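Local coordinates for protein BIFUNCTIONAL PROTEIN Proline utilization A (PutA) (Corynebacterium freiburgense, PDB 5UX5) that catalyses both steps of the oxidation of proline to glutamate, using an FAD-dependent proline dehydrogenase and an NAD-dependent aldehyde dehydrogenase in one chain, at residues G540-E545 / D554-E559; N595-I600 / R624-V629. All blocks are in the same frame, centred on the assembly; numbering follows the deposited sequence.

Both contacts belong to the aldehyde dehydrogenase part of the chain. From the N terminus, the chain runs through helix 535-544 and turns back into helix 550-574; contact 1 (540-545 with 554-559) closes this short helical hairpin. Strand 580-591 then leads to 595-600, and contact 2 closes a longer loop, through helix 599-611 and strand 614-618, by setting 595-600 against the start of helix 624-636. The loops follow in series and neither nest nor cross. In space the two contacts are joined by probable hydrogen bonds of Glu556 OE2 to Val598 N and Glu545 OE1 to Arg625 N, which tie the hairpin to the 595-600 loop and to helix 624-636.

Contact 1 (G540-E545 / D554-E559); sequences GVMTHE and DPEVSE
The backbones that carry Met542 and its partners Glu556 and Val557 stand well apart: the nearest CA atoms, those of Met542 and Asp554, are 9.1 Å from each other, so the gap is spanned chiefly by the long side chain of Met542. Helices 535-544 and 550-574 form a helical hairpin in the aldehyde dehydrogenase part of the chain, with the Glu556 side chain about 13 Å from the bound NAD. Pro555, whose N has no hydrogen to give to the preceding turn, coincides with a kink in the second helix. In the first segment the His544 ring folds back along its own helix, where ND1 donates to Gly540 O at 2.7 Å. That bond is nearly straight, 170° at the hydrogen, and the acceptor lies almost in the ring plane.

Met542 contributes more than half of the buried surface. Its chain is bent at the last torsion (chi3 83°), which turns the terminal methyl aside from the line of the chain. SD rests on Val557 CG2 at 3.9 Å, while CE lies over the flat of the Glu556 carboxylate, 3.3 Å from CD, and also touches CB (3.8 Å). An unbranched, flexible methionine suits a place where one residue must touch a methyl group on one residue and the carboxylate and stem of another. Glu556 runs out extended, with CG anti to the backbone N (chi1 -172°), and presents a face of its carboxylate to the methyl.

No hydrogen bond joins the segments. The buried carboxylate is satisfied by others: OE1 forms a salt bridge with Lys548, from the turn between the helices, and OE2 accepts from the backbone N of Val598 and Ala599, linking the hairpin to their loop. With its charge so compensated, Glu556 probably stays ionised although a thioether packs against it; apolar contact and a buried ionic centre thus share one small interface.

Contact 2 (N595-I600 / R624-V629); sequences NFPVAI and RRCAEV
Pro597 packs against Cys626 where the loop leading into helix 599-611 meets the first turns of helix 624-636, in the Rossmann-type NAD-binding domain of the aldehyde dehydrogenase fold. Strand 580-591, helix 599-611 and strand 614-618, parallel to the first strand, make a beta-alpha-beta unit of this domain, and helix 624-636 follows it. The side chain of Pro597 is about 10 Å from the bound NAD.

The contacts between the segments are apolar and buried. The CA atoms of Pro597 and Cys626 approach to 6.1 Å, close enough for a small residue and a compact ring to meet directly. Val598 adds a looser touch from CG2 to Cys626 CB at 4.4 Å, and its side chain also packs on Met542. Val541 of helix 535-544 touches Cys626 too, so the cysteine is held among apolar neighbours that its short side chain can fit between.

Polar interactions hold the helix backbone from outside the pair. Glu545 accepts from the N of Arg625 through OE1 and from the N of Cys626 through OE2; a carboxylate suits this place at the amino end of helix 624-636, where its charge probably complements the helix dipole.

With chi1 at -73°, SG of Cys626 lies beside its own backbone N and reaches the proline ring, 3.8 Å from Pro597 CG, while Cys626 CB lies 3.8 Å from Pro597 CB.

Contact 1 (G540-E545 / D554-E559)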
loop_
_atom_site.group_PDB
_atom_site.type_symbol
_atom_site.label_atom_id
_atom_site.label_comp_id
_atom_site.label_asym_id
_atom_site.label_seq_id
_atom_site.Cartn_x
_atom_site.Cartn_y
_atom_site.Cartn_z
ATOM N N GLY A 540 12.360 -16.242 1.988
ATOM C CA GLY A 540 12.412 -17.536 2.638
ATOM C C GLY A 540 12.622 -17.445 4.135
ATOM O O GLY A 540 11.920 -18.096 4.907
ATOM N N VAL A 541 13.614 -16.659 4.570
ATOM C CA VAL A 541 13.885 -16.617 6.011
ATOM C C VAL A 541 12.849 -15.769 6.748
ATOM O O VAL A 541 12.514 -16.058 7.904
ATOM C CB VAL A 541 15.309 -16.136 6.328
ATOM C CG1 VAL A 541 15.461 -14.629 6.070
ATOM C CG2 VAL A 541 15.676 -16.521 7.771
ATOM N N MET A 542 12.318 -14.728 6.103
ATOM C CA MET A 542 11.336 -13.886 6.767
ATOM C C MET A 542 10.015 -14.595 6.966
ATOM O O MET A 542 9.338 -14.338 7.963
ATOM C CB MET A 542 11.114 -12.607 5.977
ATOM C CG MET A 542 12.331 -11.754 5.961
ATOM S SD MET A 542 12.323 -10.476 4.701
ATOM C CE MET A 542 11.383 -9.188 5.496
ATOM N N THR A 543 9.624 -15.484 6.040
ATOM C CA THR A 543 8.334 -16.169 6.164
ATOM C C THR A 543 8.390 -17.344 7.136
ATOM O O THR A 543 7.343 -17.748 7.649
ATOM C CB THR A 543 7.811 -16.631 4.790
ATOM O OG1 THR A 543 8.810 -17.382 4.093
ATOM C CG2 THR A 543 7.425 -15.437 3.915
ATOM N N HIS A 544 9.584 -17.855 7.453
ATOM C CA HIS A 544 9.728 -18.925 8.437
ATOM C C HIS A 544 10.163 -18.371 9.798
ATOM O O HIS A 544 9.394 -18.427 10.765
ATOM C CB HIS A 544 10.705 -19.976 7.913
ATOM C CG HIS A 544 10.189 -20.682 6.701
ATOM N ND1 HIS A 544 10.503 -20.283 5.419
ATOM C CD2 HIS A 544 9.334 -21.723 6.572
ATOM C CE1 HIS A 544 9.875 -21.057 4.555
ATOM N NE2 HIS A 544 9.160 -21.939 5.229
ATOM N N GLU A 545 11.376 -17.812 9.896
ATOM C CA GLU A 545 11.875 -17.378 11.198
ATOM C C GLU A 545 11.041 -16.236 11.755
ATOM O O GLU A 545 10.670 -16.248 12.933
ATOM C CB GLU A 545 13.340 -16.976 11.113
ATOM C CG GLU A 545 13.972 -16.812 12.488
ATOM C CD GLU A 545 15.338 -16.194 12.449
ATOM O OE1 GLU A 545 16.232 -16.654 13.193
ATOM O OE2 GLU A 545 15.524 -15.256 11.652
ATOM N N ASP A 554 7.607 -8.967 1.472
ATOM C CA ASP A 554 8.148 -8.470 0.203
ATOM C C ASP A 554 8.328 -6.955 0.142
ATOM O O ASP A 554 9.392 -6.514 -0.321
ATOM C CB ASP A 554 7.290 -8.987 -0.954
ATOM C CG ASP A 554 7.860 -8.635 -2.338
ATOM O OD1 ASP A 554 8.968 -9.110 -2.691
ATOM O OD2 ASP A 554 7.157 -7.923 -3.102
ATOM N N PRO A 555 7.375 -6.105 0.551
ATOM C CA PRO A 555 7.673 -4.653 0.565
ATOM C C PRO A 555 8.798 -4.298 1.504
ATOM O O PRO A 555 9.449 -3.264 1.318
ATOM C CB PRO A 555 6.363 -4.008 1.037
ATOM C CG PRO A 555 5.336 -5.016 0.853
ATOM C CD PRO A 555 5.994 -6.363 0.992
ATOM N N GLU A 556 9.044 -5.129 2.518
ATOM C CA GLU A 556 10.111 -4.852 3.468
ATOM C C GLU A 556 11.471 -5.009 2.824
ATOM O O GLU A 556 12.410 -4.265 3.152
ATOM C CB GLU A 556 9.990 -5.766 4.690
ATOM C CG GLU A 556 10.951 -5.355 5.760
ATOM C CD GLU A 556 10.982 -6.244 6.965
ATOM O OE1 GLU A 556 9.952 -6.874 7.290
ATOM O OE2 GLU A 556 12.046 -6.273 7.616
ATOM N N VAL A 557 11.598 -5.979 1.913
ATOM C CA VAL A 557 12.832 -6.121 1.151
ATOM C C VAL A 557 13.015 -4.904 0.248
ATOM O O VAL A 557 14.136 -4.434 0.019
ATOM C CB VAL A 557 12.822 -7.453 0.374
ATOM C CG1 VAL A 557 14.033 -7.547 -0.564
ATOM C CG2 VAL A 557 12.793 -8.613 1.364
ATOM N N SER A 558 11.914 -4.373 -0.279
ATOM C CA SER A 558 12.024 -3.154 -1.057
ATOM C C SER A 558 12.482 -1.998 -0.190
ATOM O O SER A 558 13.335 -1.206 -0.620
ATOM C CB SER A 558 10.708 -2.845 -1.746
ATOM O OG SER A 558 10.497 -3.866 -2.706
ATOM N N GLU A 559 11.938 -1.899 1.034
ATOM C CA GLU A 559 12.365 -0.858 1.955
ATOM C C GLU A 559 13.861 -0.970 2.234
ATOM O O GLU A 559 14.578 0.043 2.274
ATOM C CB GLU A 559 11.536 -0.921 3.246
ATOM C CG GLU A 559 11.533 0.377 4.092
ATOM C CD GLU A 559 10.648 0.307 5.342
ATOM O OE1 GLU A 559 10.359 -0.803 5.794
ATOM O OE2 GLU A 559 10.215 1.354 5.876
#

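Contact 2 (N595-I600 / R624-V629)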
loop_
_atom_site.group_PDB
_atom_site.type_symbol
_atom_site.label_atom_id
_atom_site.label_comp_id
_atom_site.label_asym_id
_atom_site.label_seq_id
_atom_site.Cartn_x
_atom_site.Cartn_y
_atom_site.Cartn_z
ATOM N N ASN A 595 9.880 -7.441 14.305
ATOM C CA ASN A 595 8.701 -7.339 13.455
ATOM C C ASN A 595 9.055 -6.912 12.035
ATOM O O ASN A 595 8.312 -7.207 11.095
ATOM C CB ASN A 595 7.691 -6.372 14.073
ATOM C CG ASN A 595 8.207 -4.952 14.139
ATOM O OD1 ASN A 595 9.410 -4.718 14.047
ATOM N ND2 ASN A 595 7.297 -3.987 14.266
ATOM N N PHE A 596 10.140 -6.175 11.867
ATOM C CA PHE A 596 10.684 -5.811 10.559
ATOM C C PHE A 596 12.140 -6.226 10.519
ATOM O O PHE A 596 13.036 -5.380 10.543
ATOM C CB PHE A 596 10.545 -4.315 10.300
ATOM C CG PHE A 596 9.147 -3.880 10.025
ATOM C CD1 PHE A 596 8.640 -3.953 8.732
ATOM C CD2 PHE A 596 8.333 -3.412 11.047
ATOM C CE1 PHE A 596 7.363 -3.561 8.458
ATOM C CE2 PHE A 596 7.047 -3.006 10.787
ATOM C CZ PHE A 596 6.557 -3.078 9.472
ATOM N N PRO A 597 12.411 -7.529 10.418
ATOM C CA PRO A 597 13.763 -8.037 10.677
ATOM C C PRO A 597 14.766 -7.873 9.555
ATOM O O PRO A 597 15.918 -8.277 9.742
ATOM C CB PRO A 597 13.510 -9.515 10.951
ATOM C CG PRO A 597 12.372 -9.807 10.063
ATOM C CD PRO A 597 11.464 -8.618 10.145
ATOM N N VAL A 598 14.448 -7.240 8.432
ATOM C CA VAL A 598 15.450 -6.981 7.408
ATOM C C VAL A 598 15.628 -5.484 7.148
ATOM O O VAL A 598 16.748 -4.977 7.151
ATOM C CB VAL A 598 15.136 -7.746 6.108
ATOM C CG1 VAL A 598 16.144 -7.363 5.003
ATOM C CG2 VAL A 598 15.173 -9.271 6.383
ATOM N N ALA A 599 14.532 -4.753 6.966
ATOM C CA ALA A 599 14.643 -3.336 6.626
ATOM C C ALA A 599 15.135 -2.491 7.805
ATOM O O ALA A 599 15.982 -1.603 7.635
ATOM C CB ALA A 599 13.301 -2.815 6.132
ATOM N N ILE A 600 14.615 -2.729 9.002
ATOM C CA ILE A 600 15.030 -1.865 10.096
ATOM C C ILE A 600 16.482 -2.119 10.484
ATOM O O ILE A 600 17.251 -1.154 10.535
ATOM C CB ILE A 600 14.076 -1.978 11.288
ATOM C CG1 ILE A 600 12.773 -1.243 10.910
ATOM C CG2 ILE A 600 14.758 -1.430 12.553
ATOM C CD1 ILE A 600 11.674 -1.310 11.932
ATOM N N ARG A 624 17.507 -13.926 14.419
ATOM C CA ARG A 624 18.943 -13.914 14.177
ATOM C C ARG A 624 19.282 -14.477 12.809
ATOM O O ARG A 624 20.306 -14.108 12.230
ATOM C CB ARG A 624 19.667 -14.695 15.268
ATOM C CG ARG A 624 19.669 -14.012 16.598
ATOM C CD ARG A 624 20.462 -14.800 17.590
ATOM N NE ARG A 624 20.654 -14.050 18.833
ATOM C CZ ARG A 624 20.316 -14.484 20.050
ATOM N NH1 ARG A 624 19.772 -15.694 20.218
ATOM N NH2 ARG A 624 20.542 -13.712 21.108
ATOM N N ARG A 625 18.482 -15.408 12.294
ATOM C CA ARG A 625 18.798 -15.903 10.959
ATOM C C ARG A 625 18.485 -14.861 9.891
ATOM O O ARG A 625 19.147 -14.839 8.849
ATOM C CB ARG A 625 18.096 -17.241 10.661
ATOM C CG ARG A 625 18.688 -18.418 11.426
ATOM C CD ARG A 625 18.074 -19.770 11.090
ATOM N NE ARG A 625 16.636 -19.785 10.816
ATOM C CZ ARG A 625 15.720 -20.306 11.630
ATOM N NH1 ARG A 625 16.099 -20.870 12.777
ATOM N NH2 ARG A 625 14.432 -20.283 11.281
ATOM N N CYS A 626 17.490 -13.999 10.130
ATOM C CA CYS A 626 17.197 -12.901 9.209
ATOM C C CYS A 626 18.408 -11.980 9.031
ATOM O O CYS A 626 18.816 -11.681 7.901
ATOM C CB CYS A 626 15.979 -12.120 9.700
ATOM S SG CYS A 626 14.394 -12.994 9.484
ATOM N N ALA A 627 19.015 -11.554 10.137
ATOM C CA ALA A 627 20.231 -10.757 10.045
ATOM C C ALA A 627 21.324 -11.497 9.294
ATOM O O ALA A 627 22.049 -10.894 8.496
ATOM C CB ALA A 627 20.722 -10.389 11.437
ATOM N N GLU A 628 21.463 -12.806 9.539
ATOM C CA GLU A 628 22.533 -13.535 8.874
ATOM C C GLU A 628 22.323 -13.583 7.364
ATOM O O GLU A 628 23.262 -13.341 6.596
ATOM C CB GLU A 628 22.656 -14.931 9.449
ATOM C CG GLU A 628 23.232 -15.012 10.847
ATOM C CD GLU A 628 24.717 -14.716 10.875
ATOM O OE1 GLU A 628 25.338 -14.761 9.790
ATOM O OE2 GLU A 628 25.262 -14.446 11.977
ATOM N N VAL A 629 21.097 -13.874 6.920
ATOM C CA VAL A 629 20.829 -13.937 5.483
ATOM C C VAL A 629 21.055 -12.571 4.853
ATOM O O VAL A 629 21.667 -12.463 3.785
ATOM C CB VAL A 629 19.416 -14.493 5.208
ATOM C CG1 VAL A 629 19.080 -14.462 3.716
ATOM C CG2 VAL A 629 19.287 -15.895 5.743
#